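Side-chain contacts in sugar ABC transporter (Sugar-binding protein) (Bacillus halodurans, PDB 4YO7), which binds myo-inositol and probably delivers it to an ABC transporter for uptake into the cell: residues V50-L55 and Y61-M66; E68-A71 and E77-F80; T88-Q93 and N108-T113; I131-F136 and K285-T290. All blocks are in the same frame, centred on the assembly; numbering follows the deposited sequence.

Interaction 1 of 4, residues V50-L55 and Y61-M66; sequences VSISNL and YMQDAM
Ile-52, at the end of strand 46-52, meets Met-62, Gln-63 and Met-66 on helix 57-70. Its CG1 is anti to the backbone N (chi1 -164°), which carries CD1 out to the helix. Ile-52 CD1 lies 3.8 Å from Met-62 CE, and these two side chains run alongside each other with their tips pointing opposite ways. The same CD1 touches Met-66 CE at 3.9 Å. Val-50 meets Met-66 tip to tip, with Val-50 CG1 3.9 Å from Met-66 CE. Both methionines are selenomethionines in this model. Gln-63 lies obliquely across Ile-52. Its chain bends at chi2 (106°), and Gln-63 OE1 comes 3.6 Å from both CG2 and CD1 of Ile-52. Leu-55 covers the stem of Gln-63 at the exposed border of the contact, with Leu-55 CD2 3.8 Å from Gln-63 CB. An alanine in place of Gln-63 would take the chain beyond CB from Leu-55 CD2 and would probably open a gap beside Ile-52 CG2. The helix runs back against the strand, the short axes lying 10.8 Å apart at 165°. This is the first strand and helix of a beta-alpha-beta unit. No hydrogen bond links the two segments, so their grip rests on the fit of methyl groups, two methionine ends and the flank of one glutamine.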
loop_
_atom_site.group_PDB
_atom_site.type_symbol
_atom_site.label_atom_id
_atom_site.label_comp_id
_atom_site.label_asym_id
_atom_site.label_seq_id
_atom_site.Cartn_x
_atom_site.Cartn_y
_atom_site.Cartn_z
ATOM N N VAL A 50 14.675 8.397 7.534
ATOM C CA VAL A 50 13.474 7.789 6.973
ATOM C C VAL A 50 12.468 8.870 6.633
ATOM O O VAL A 50 12.209 9.745 7.455
ATOM C CB VAL A 50 12.850 6.825 7.974
ATOM C CG1 VAL A 50 11.618 6.108 7.406
ATOM C CG2 VAL A 50 13.892 5.823 8.392
ATOM N N SER A 51 11.915 8.813 5.429
ATOM C CA SER A 51 10.816 9.700 5.052
ATOM C C SER A 51 9.650 8.870 4.560
ATOM O O SER A 51 9.703 8.321 3.465
ATOM C CB SER A 51 11.244 10.698 3.979
ATOM O OG SER A 51 10.137 11.506 3.549
ATOM N N ILE A 52 8.602 8.796 5.386
ATOM C CA ILE A 52 7.402 8.067 5.012
ATOM C C ILE A 52 6.454 9.061 4.335
ATOM O O ILE A 52 6.449 10.225 4.687
ATOM C CB ILE A 52 6.756 7.378 6.234
ATOM C CG1 ILE A 52 5.751 6.312 5.796
ATOM C CG2 ILE A 52 6.129 8.387 7.199
ATOM C CD1 ILE A 52 5.414 5.323 6.891
ATOM N N SER A 53 5.697 8.624 3.335
ATOM C CA SER A 53 4.823 9.560 2.611
ATOM C C SER A 53 3.808 10.249 3.514
ATOM O O SER A 53 3.579 11.443 3.367
ATOM C CB SER A 53 4.081 8.855 1.457
ATOM O OG SER A 53 3.215 7.855 1.938
ATOM N N ASN A 54 3.202 9.488 4.416
ATOM C CA ASN A 54 2.204 9.986 5.349
ATOM C C ASN A 54 1.825 8.842 6.262
ATOM O O ASN A 54 2.226 7.705 6.014
ATOM C CB ASN A 54 0.980 10.588 4.619
ATOM C CG ASN A 54 0.014 9.548 4.065
ATOM O OD1 ASN A 54 0.392 8.559 3.413
ATOM N ND2 ASN A 54 -1.254 9.797 4.292
ATOM N N LEU A 55 1.092 9.148 7.329
ATOM C CA LEU A 55 0.679 8.137 8.299
ATOM C C LEU A 55 -0.785 7.758 8.109
ATOM O O LEU A 55 -1.631 7.993 8.971
ATOM C CB LEU A 55 0.958 8.634 9.718
ATOM C CG LEU A 55 2.462 8.809 9.971
ATOM C CD1 LEU A 55 2.669 9.498 11.313
ATOM C CD2 LEU A 55 3.212 7.498 9.945
ATOM N N TYR A 61 0.833 1.277 10.542
ATOM C CA TYR A 61 1.319 -0.011 11.024
ATOM C C TYR A 61 2.754 -0.244 10.545
ATOM O O TYR A 61 3.584 -0.792 11.273
ATOM C CB TYR A 61 0.418 -1.146 10.557
ATOM C CG TYR A 61 -0.966 -1.112 11.158
ATOM C CD1 TYR A 61 -1.196 -1.564 12.448
ATOM C CD2 TYR A 61 -2.039 -0.615 10.441
ATOM C CE1 TYR A 61 -2.461 -1.519 13.002
ATOM C CE2 TYR A 61 -3.302 -0.569 10.984
ATOM C CZ TYR A 61 -3.508 -1.027 12.267
ATOM O OH TYR A 61 -4.773 -0.989 12.828
HETATM N N MSE A 62 3.050 0.191 9.326
HETATM C CA MSE A 62 4.393 -0.017 8.791
HETATM C C MSE A 62 5.396 0.814 9.570
HETATM O O MSE A 62 6.449 0.318 9.954
HETATM C CB MSE A 62 4.476 0.329 7.304
HETATM C CG MSE A 62 5.805 -0.169 6.711
HETATM SE SE MSE A 62 5.988 0.395 4.841
HETATM C CE MSE A 62 6.624 2.218 5.125
ATOM N N GLN A 63 5.054 2.070 9.830
ATOM C CA GLN A 63 5.930 2.969 10.596
ATOM C C GLN A 63 6.165 2.458 12.019
ATOM O O GLN A 63 7.287 2.507 12.509
ATOM C CB GLN A 63 5.333 4.368 10.645
ATOM C CG GLN A 63 6.048 5.389 11.583
ATOM C CD GLN A 63 6.852 6.408 10.817
ATOM O OE1 GLN A 63 7.396 6.120 9.760
ATOM N NE2 GLN A 63 6.877 7.629 11.326
ATOM N N ASP A 64 5.117 1.956 12.671
ATOM C CA ASP A 64 5.271 1.401 14.026
ATOM C C ASP A 64 6.222 0.205 13.997
ATOM O O ASP A 64 7.035 0.014 14.921
ATOM C CB ASP A 64 3.919 0.973 14.615
ATOM C CG ASP A 64 3.030 2.158 14.996
ATOM O OD1 ASP A 64 3.528 3.304 15.052
ATOM O OD2 ASP A 64 1.829 1.932 15.264
ATOM N N ALA A 65 6.132 -0.595 12.938
ATOM C CA ALA A 65 7.020 -1.750 12.790
ATOM C C ALA A 65 8.472 -1.308 12.542
ATOM O O ALA A 65 9.402 -1.953 13.050
ATOM C CB ALA A 65 6.549 -2.656 11.669
HETATM N N MSE A 66 8.668 -0.220 11.785
HETATM C CA MSE A 66 10.021 0.328 11.579
HETATM C C MSE A 66 10.598 0.792 12.906
HETATM O O MSE A 66 11.754 0.513 13.221
HETATM C CB MSE A 66 10.025 1.481 10.553
HETATM C CG MSE A 66 9.630 1.021 9.192
HETATM SE SE MSE A 66 10.017 2.398 7.861
HETATM C CE MSE A 66 8.698 3.696 8.312
#

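Interaction 2 of 4, residues E68-A71 and E77-F80; sequences EEAA and EFIF
Ala-70 sets its methyl group on the ring of Phe-78, and this CH-pi contact is the main link between residues 68-71 and 77-80. The Ala-70 CB lies 3.5 Å from the centroid of the Phe-78 ring. It is only 10° off the ring normal, so it sits almost over the middle of the face. The nearest ring atoms are CD1 and CE1 of Phe-78, each 3.6 Å from Ala-70 CB. In Phe-78, chi1 (-70°) swings the ring toward the helix and chi2 (75°) turns its face to the methyl.

A plainer apolar contact adds to this. Phe-80 comes from two residues further along the strand, on the same face of the sheet. It offers its edge, and Phe-80 CZ lies 4.1 Å from Ala-70 CB near the plane of the ring. One methyl therefore meets a face of one phenyl group and the edge of another.

Other side chains extend the cluster. Val-292 and Val-296 of helix 284-299 touch Phe-78, while Gln-63 and Met-66 touch Phe-80. Polar links stay apart from the rings: Glu-69 forms a salt bridge with Lys-293 and so ties helix 57-70 to helix 284-299.

The contact joins the helix of the beta-alpha-beta unit to the strand that follows it. No hydrogen bond crosses between the segments. The small alanine probably lets this part of the helix lie close to the sheet, and its hold there is one of dispersion and CH-pi attraction.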
loop_
_atom_site.group_PDB
_atom_site.type_symbol
_atom_site.label_atom_id
_atom_site.label_comp_id
_atom_site.label_asym_id
_atom_site.label_seq_id
_atom_site.Cartn_x
_atom_site.Cartn_y
_atom_site.Cartn_z
ATOM N N GLU A 68 9.801 -0.186 15.953
ATOM C CA GLU A 68 10.067 -1.337 16.812
ATOM C C GLU A 68 11.368 -2.041 16.420
ATOM O O GLU A 68 12.176 -2.423 17.286
ATOM C CB GLU A 68 8.902 -2.329 16.752
ATOM C CG GLU A 68 7.691 -1.943 17.578
ATOM C CD GLU A 68 7.639 -2.620 18.942
ATOM O OE1 GLU A 68 8.454 -3.532 19.211
ATOM O OE2 GLU A 68 6.768 -2.236 19.748
ATOM N N GLU A 69 11.587 -2.211 15.120
ATOM C CA GLU A 69 12.801 -2.869 14.651
ATOM C C GLU A 69 14.031 -1.993 14.910
ATOM O O GLU A 69 15.085 -2.500 15.285
ATOM C CB GLU A 69 12.674 -3.223 13.175
ATOM C CG GLU A 69 13.877 -3.939 12.592
ATOM C CD GLU A 69 14.140 -5.290 13.205
ATOM O OE1 GLU A 69 13.171 -6.010 13.530
ATOM O OE2 GLU A 69 15.332 -5.646 13.340
ATOM N N ALA A 70 13.883 -0.685 14.746
ATOM C CA ALA A 70 15.006 0.254 14.896
ATOM C C ALA A 70 15.583 0.210 16.324
ATOM O O ALA A 70 16.768 0.461 16.528
ATOM C CB ALA A 70 14.552 1.643 14.557
ATOM N N ALA A 71 14.733 -0.116 17.292
ATOM C CA ALA A 71 15.139 -0.218 18.688
ATOM C C ALA A 71 16.141 -1.351 18.930
ATOM O O ALA A 71 16.789 -1.388 19.967
ATOM C CB ALA A 71 13.918 -0.410 19.575
ATOM N N GLU A 77 21.214 5.813 15.177
ATOM C CA GLU A 77 20.144 6.769 15.413
ATOM C C GLU A 77 19.225 6.761 14.201
ATOM O O GLU A 77 19.706 6.709 13.087
ATOM C CB GLU A 77 20.694 8.181 15.608
ATOM C CG GLU A 77 21.852 8.257 16.563
ATOM C CD GLU A 77 21.464 7.874 17.983
ATOM O OE1 GLU A 77 20.280 8.049 18.341
ATOM O OE2 GLU A 77 22.345 7.397 18.737
ATOM N N PHE A 78 17.922 6.830 14.421
ATOM C CA PHE A 78 16.973 6.940 13.298
ATOM C C PHE A 78 16.244 8.273 13.310
ATOM O O PHE A 78 15.845 8.758 14.363
ATOM C CB PHE A 78 15.952 5.798 13.338
ATOM C CG PHE A 78 16.543 4.460 13.012
ATOM C CD1 PHE A 78 17.335 3.799 13.926
ATOM C CD2 PHE A 78 16.318 3.873 11.785
ATOM C CE1 PHE A 78 17.883 2.577 13.619
ATOM C CE2 PHE A 78 16.866 2.645 11.485
ATOM C CZ PHE A 78 17.638 2.006 12.400
ATOM N N ILE A 79 16.088 8.880 12.135
ATOM C CA ILE A 79 15.282 10.089 11.991
ATOM C C ILE A 79 14.034 9.691 11.239
ATOM O O ILE A 79 14.102 9.397 10.054
ATOM C CB ILE A 79 16.010 11.204 11.221
ATOM C CG1 ILE A 79 17.337 11.552 11.907
ATOM C CG2 ILE A 79 15.142 12.450 11.137
ATOM C CD1 ILE A 79 18.253 12.362 11.018
ATOM N N PHE A 80 12.901 9.651 11.940
ATOM C CA PHE A 80 11.625 9.243 11.334
ATOM C C PHE A 80 10.823 10.475 10.962
ATOM O O PHE A 80 10.204 11.107 11.817
ATOM C CB PHE A 80 10.820 8.342 12.282
ATOM C CG PHE A 80 11.310 6.929 12.314
ATOM C CD1 PHE A 80 12.039 6.464 13.398
ATOM C CD2 PHE A 80 11.090 6.074 11.227
ATOM C CE1 PHE A 80 12.507 5.171 13.424
ATOM C CE2 PHE A 80 11.575 4.764 11.258
ATOM C CZ PHE A 80 12.283 4.328 12.370
#

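Interaction 3 of 4, residues T88-Q93 and N108-T113; sequences TQQMAQ and NPVDTT
Gln-90 reaches from helix 87-100 to the backbone of Asn-108 and Val-110, and both ends of its amide are used. Its CG is anti to the backbone N (chi1 -173°) and the chain beyond is extended, which brings the amide to the loop. NE2 of Gln-90 donates to the Asn-108 O at 2.9 Å. The bond is nearly straight (167°), though NE2 stands above the plane of that carbonyl. The same NE2 is also hydrogen-bonded to Ser-51 OG. OE1 of Gln-90 accepts from the Val-110 N at 2.9 Å, again nearly straight (168°). OE1 also receives a bond from a water, 2.7 Å from Gln-90 OE1, and that water accepts from Asp-111 N at 3.3 Å. Val-110 slides along the amide, with its CG2 3.7 Å from Gln-90 CD.

The side chain of Asn-108 has other partners: OD1 is bonded to Ser-53 OG, and ND2 to Ala-132 O. Asp-111 is the N-cap of helix 112-125. Its OD2 takes a weak bond from Thr-113 N at 2.9 Å and a hydrogen bond from Ser-114 N.

The contact joins helix 87-100 to the loop between strand 104-107 and helix 112-125. A single buried amide thus satisfies a carbonyl and an N-H of the loop, which fixes the amide's rotation and holds the turn before helix 112-125 to helix 87-100.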
loop_
_atom_site.group_PDB
_atom_site.type_symbol
_atom_site.label_atom_id
_atom_site.label_comp_id
_atom_site.label_asym_id
_atom_site.label_seq_id
_atom_site.Cartn_x
_atom_site.Cartn_y
_atom_site.Cartn_z
ATOM N N THR A 88 7.401 18.198 -2.090
ATOM C CA THR A 88 8.425 19.191 -1.790
ATOM C C THR A 88 8.981 18.979 -0.389
ATOM O O THR A 88 10.191 19.068 -0.156
ATOM C CB THR A 88 7.868 20.613 -1.930
ATOM O OG1 THR A 88 7.367 20.779 -3.265
ATOM C CG2 THR A 88 8.943 21.647 -1.679
ATOM N N GLN A 89 8.108 18.661 0.549
ATOM C CA GLN A 89 8.561 18.329 1.892
ATOM C C GLN A 89 9.423 17.074 1.902
ATOM O O GLN A 89 10.452 17.043 2.577
ATOM C CB GLN A 89 7.354 18.169 2.812
ATOM C CG GLN A 89 7.673 17.935 4.252
ATOM C CD GLN A 89 6.471 18.270 5.138
ATOM O OE1 GLN A 89 5.823 19.297 4.950
ATOM N NE2 GLN A 89 6.157 17.398 6.074
ATOM N N GLN A 90 9.036 16.045 1.148
ATOM C CA GLN A 90 9.841 14.827 1.092
ATOM C C GLN A 90 11.209 15.109 0.498
ATOM O O GLN A 90 12.213 14.613 1.015
ATOM C CB GLN A 90 9.151 13.727 0.300
ATOM C CG GLN A 90 9.884 12.412 0.380
ATOM C CD GLN A 90 8.994 11.244 -0.021
ATOM O OE1 GLN A 90 8.593 11.125 -1.179
ATOM N NE2 GLN A 90 8.671 10.394 0.937
HETATM N N MSE A 91 11.257 15.889 -0.588
HETATM C CA MSE A 91 12.543 16.280 -1.168
HETATM C C MSE A 91 13.400 17.052 -0.164
HETATM O O MSE A 91 14.594 16.805 -0.094
HETATM C CB MSE A 91 12.344 17.107 -2.450
HETATM C CG MSE A 91 11.634 16.344 -3.546
HETATM SE SE MSE A 91 12.553 16.578 -5.215
HETATM C CE MSE A 91 14.308 15.908 -4.603
ATOM N N ALA A 92 12.798 17.932 0.632
ATOM C CA ALA A 92 13.554 18.706 1.625
ATOM C C ALA A 92 14.091 17.809 2.742
ATOM O O ALA A 92 15.197 18.018 3.235
ATOM C CB ALA A 92 12.695 19.839 2.216
ATOM N N GLN A 93 13.324 16.799 3.131
ATOM C CA GLN A 93 13.781 15.826 4.108
ATOM C C GLN A 93 14.966 15.040 3.597
ATOM O O GLN A 93 15.957 14.861 4.286
ATOM C CB GLN A 93 12.612 14.902 4.499
ATOM C CG GLN A 93 11.546 15.679 5.234
ATOM C CD GLN A 93 10.236 14.943 5.463
ATOM O OE1 GLN A 93 9.975 13.895 4.874
ATOM N NE2 GLN A 93 9.394 15.509 6.337
ATOM N N ASN A 108 9.583 6.139 1.389
ATOM C CA ASN A 108 8.279 5.705 0.881
ATOM C C ASN A 108 7.708 6.860 -0.018
ATOM O O ASN A 108 7.251 7.860 0.514
ATOM C CB ASN A 108 7.418 5.388 2.112
ATOM C CG ASN A 108 5.979 5.161 1.804
ATOM O OD1 ASN A 108 5.136 5.940 2.210
ATOM N ND2 ASN A 108 5.667 4.039 1.143
ATOM N N PRO A 109 7.829 6.771 -1.367
ATOM C CA PRO A 109 7.679 8.004 -2.170
ATOM C C PRO A 109 6.275 8.566 -2.248
ATOM O O PRO A 109 5.338 7.830 -2.482
ATOM C CB PRO A 109 8.093 7.596 -3.584
ATOM C CG PRO A 109 8.527 6.183 -3.517
ATOM C CD PRO A 109 8.421 5.656 -2.144
ATOM N N VAL A 110 6.174 9.877 -2.107
ATOM C CA VAL A 110 4.918 10.577 -2.262
ATOM C C VAL A 110 4.355 10.414 -3.664
ATOM O O VAL A 110 3.158 10.208 -3.822
ATOM C CB VAL A 110 5.106 12.062 -1.895
ATOM C CG1 VAL A 110 3.885 12.911 -2.294
ATOM C CG2 VAL A 110 5.394 12.153 -0.398
ATOM N N ASP A 111 5.197 10.473 -4.686
ATOM C CA ASP A 111 4.708 10.284 -6.051
ATOM C C ASP A 111 5.809 9.759 -6.962
ATOM O O ASP A 111 6.979 9.804 -6.623
ATOM C CB ASP A 111 4.113 11.584 -6.604
ATOM C CG ASP A 111 5.167 12.630 -6.945
ATOM O OD1 ASP A 111 5.299 13.590 -6.173
ATOM O OD2 ASP A 111 5.858 12.509 -7.979
ATOM N N THR A 112 5.412 9.212 -8.100
ATOM C CA THR A 112 6.349 8.442 -8.906
ATOM C C THR A 112 7.285 9.327 -9.716
ATOM O O THR A 112 8.294 8.860 -10.182
ATOM C CB THR A 112 5.613 7.522 -9.861
ATOM O OG1 THR A 112 4.699 8.315 -10.623
ATOM C CG2 THR A 112 4.869 6.450 -9.081
ATOM N N THR A 113 6.944 10.601 -9.855
ATOM C CA THR A 113 7.788 11.523 -10.597
ATOM C C THR A 113 8.929 12.028 -9.727
ATOM O O THR A 113 10.104 11.911 -10.096
ATOM C CB THR A 113 6.950 12.707 -11.134
ATOM O OG1 THR A 113 5.991 12.203 -12.066
ATOM C CG2 THR A 113 7.821 13.725 -11.842
HETATM O O HOH W 1 8.294 11.048 -3.881
#

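Interaction 4 of 4, residues I131-F136 and K285-T290; sequences IANRTF and KGQGAT. With INS (1,2,3,4,5,6-hexahydroxy-cyclohexane), chain F.
Asn-133 donates to Gln-287 beside the bound inositol, and its side chain can be followed outward. Asn-133 CB lies 3.4 Å from Gln-287 OE1. With CG anti to the backbone N (chi1 168°), the amide reaches the ligand with both OD1 and ND2. OD1 of Asn-133 accepts from inositol O6 at 2.7 Å. ND2 of Asn-133 gives one bond to inositol O5 at 3.1 Å. It gives another to Gln-287 OE1 at 3.0 Å (157°), meeting that oxygen on a lone pair in its carbonyl plane. The two amide planes are turned 48° apart. Gln-287 is held in turn by Gln-282, which also binds the inositol. Arg-134 NE donates to inositol O6 at 3.0 Å, and Arg-134 NH2 donates to inositol O1, at the guanidinium edge, at 2.7 Å. A leucine in place of Asn-133 would probably leave inositol O5 and O6 and Gln-287 OE1 each short of a partner. Segment 131-136 lies on strand 129-132, between strands 104-107 and 144-147 of the six-stranded sheet. Helix 284-299 comes late in the chain yet packs on this lobe, and Met-62 of helix 57-70 touches both Asn-133 and Gln-287.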
loop_
_atom_site.group_PDB
_atom_site.type_symbol
_atom_site.label_atom_id
_atom_site.label_comp_id
_atom_site.label_asym_id
_atom_site.label_seq_id
_atom_site.Cartn_x
_atom_site.Cartn_y
_atom_site.Cartn_z
ATOM N N ILE A 131 13.932 1.787 -0.940
ATOM C CA ILE A 131 12.549 2.203 -1.236
ATOM C C ILE A 131 11.589 1.216 -0.567
ATOM O O ILE A 131 11.698 0.006 -0.728
ATOM C CB ILE A 131 12.295 2.270 -2.748
ATOM C CG1 ILE A 131 13.253 3.273 -3.416
ATOM C CG2 ILE A 131 10.809 2.580 -3.058
ATOM C CD1 ILE A 131 13.086 4.698 -3.008
ATOM N N ALA A 132 10.670 1.753 0.233
ATOM C CA ALA A 132 9.715 0.927 0.935
ATOM C C ALA A 132 8.287 1.157 0.446
ATOM O O ALA A 132 7.845 2.304 0.328
ATOM C CB ALA A 132 9.791 1.191 2.430
ATOM N N ASN A 133 7.617 0.028 0.166
ATOM C CA ASN A 133 6.184 -0.108 -0.046
ATOM C C ASN A 133 5.591 0.492 -1.324
ATOM O O ASN A 133 4.706 -0.111 -1.901
ATOM C CB ASN A 133 5.454 0.444 1.182
ATOM C CG ASN A 133 3.971 0.618 0.955
ATOM O OD1 ASN A 133 3.532 1.702 0.585
ATOM N ND2 ASN A 133 3.192 -0.425 1.200
ATOM N N ARG A 134 6.061 1.654 -1.764
ATOM C CA ARG A 134 5.622 2.226 -3.042
ATOM C C ARG A 134 6.750 2.211 -4.061
ATOM O O ARG A 134 7.799 2.799 -3.846
ATOM C CB ARG A 134 5.118 3.652 -2.859
ATOM C CG ARG A 134 3.956 3.781 -1.939
ATOM C CD ARG A 134 3.640 5.231 -1.733
ATOM N NE ARG A 134 2.450 5.474 -0.930
ATOM C CZ ARG A 134 1.941 6.689 -0.720
ATOM N NH1 ARG A 134 2.531 7.771 -1.235
ATOM N NH2 ARG A 134 0.839 6.825 -0.013
ATOM N N THR A 135 6.494 1.588 -5.198
ATOM C CA THR A 135 7.464 1.526 -6.268
ATOM C C THR A 135 7.118 2.581 -7.326
ATOM O O THR A 135 6.139 3.323 -7.213
ATOM C CB THR A 135 7.530 0.092 -6.871
ATOM O OG1 THR A 135 8.693 -0.027 -7.701
ATOM C CG2 THR A 135 6.279 -0.292 -7.671
ATOM N N PHE A 136 7.943 2.638 -8.354
ATOM C CA PHE A 136 7.835 3.639 -9.397
ATOM C C PHE A 136 8.711 3.200 -10.536
ATOM O O PHE A 136 9.629 2.394 -10.338
ATOM C CB PHE A 136 8.283 5.001 -8.898
ATOM C CG PHE A 136 9.656 4.996 -8.304
ATOM C CD1 PHE A 136 9.857 4.616 -6.996
ATOM C CD2 PHE A 136 10.751 5.408 -9.047
ATOM C CE1 PHE A 136 11.118 4.635 -6.455
ATOM C CE2 PHE A 136 12.022 5.405 -8.488
ATOM C CZ PHE A 136 12.191 5.027 -7.202
ATOM N N LYS A 285 3.971 -5.066 8.810
ATOM C CA LYS A 285 5.022 -5.328 9.783
ATOM C C LYS A 285 6.277 -5.841 9.090
ATOM O O LYS A 285 7.378 -5.373 9.365
ATOM C CB LYS A 285 4.553 -6.322 10.844
ATOM C CG LYS A 285 5.616 -6.618 11.904
ATOM C CD LYS A 285 5.003 -6.888 13.285
ATOM C CE LYS A 285 6.056 -6.792 14.395
ATOM N NZ LYS A 285 6.399 -5.369 14.760
ATOM N N GLY A 286 6.105 -6.784 8.176
ATOM C CA GLY A 286 7.209 -7.308 7.393
ATOM C C GLY A 286 7.911 -6.250 6.557
ATOM O O GLY A 286 9.138 -6.165 6.545
ATOM N N GLN A 287 7.139 -5.428 5.860
ATOM C CA GLN A 287 7.732 -4.347 5.095
ATOM C C GLN A 287 8.514 -3.378 5.966
ATOM O O GLN A 287 9.638 -3.007 5.625
ATOM C CB GLN A 287 6.660 -3.598 4.301
ATOM C CG GLN A 287 6.044 -4.452 3.196
ATOM C CD GLN A 287 4.984 -3.711 2.414
ATOM O OE1 GLN A 287 4.774 -2.519 2.606
ATOM N NE2 GLN A 287 4.305 -4.422 1.548
ATOM N N GLY A 288 7.938 -2.970 7.099
ATOM C CA GLY A 288 8.613 -2.014 7.954
ATOM C C GLY A 288 9.871 -2.574 8.602
ATOM O O GLY A 288 10.930 -1.950 8.524
ATOM N N ALA A 289 9.787 -3.764 9.204
ATOM C CA ALA A 289 10.952 -4.378 9.851
ATOM C C ALA A 289 12.031 -4.683 8.840
ATOM O O ALA A 289 13.209 -4.422 9.083
ATOM C CB ALA A 289 10.566 -5.646 10.582
ATOM N N THR A 290 11.632 -5.203 7.686
ATOM C CA THR A 290 12.623 -5.569 6.681
ATOM C C THR A 290 13.313 -4.343 6.088
ATOM O O THR A 290 14.532 -4.375 5.832
ATOM C CB THR A 290 11.994 -6.428 5.560
ATOM O OG1 THR A 290 11.409 -7.606 6.133
ATOM C CG2 THR A 290 13.045 -6.875 4.573
HETATM C C1 INS F . -0.918 3.487 0.660
HETATM C C2 INS F . -2.085 3.067 1.546
HETATM C C3 INS F . -2.751 1.835 0.934
HETATM C C4 INS F . -1.761 0.672 0.805
HETATM C C5 INS F . -0.560 1.124 -0.054
HETATM C C6 INS F . 0.090 2.355 0.561
HETATM O O1 INS F . -0.241 4.645 1.222
HETATM O O2 INS F . -1.559 2.740 2.831
HETATM O O3 INS F . -3.858 1.481 1.815
HETATM O O4 INS F . -2.388 -0.426 0.127
HETATM O O5 INS F . 0.409 0.061 -0.064
HETATM O O6 INS F . 1.184 2.785 -0.339
#

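All four interactions lie in the lobe built on the six-stranded parallel sheet. From the N terminus, interaction 1 closes the short connection from strand 46-52 into helix 57-70. Interaction 2 then closes the turn from that helix into strand 76-82, completing the beta-alpha-beta unit. Interaction 3 spans a longer loop through strand 104-107. Interaction 4 closes the longest, bringing helix 284-299 back to strand 129-132 after the chain has built the four-stranded sheet of the other lobe. None nest or cross; they follow in series. Phe-80 packs on Val-50 and Met-66, joining interactions 1 and 2. Asn-108 links interactions 1, 3 and 4 through Ser-53 and Ala-132, close to the inositol.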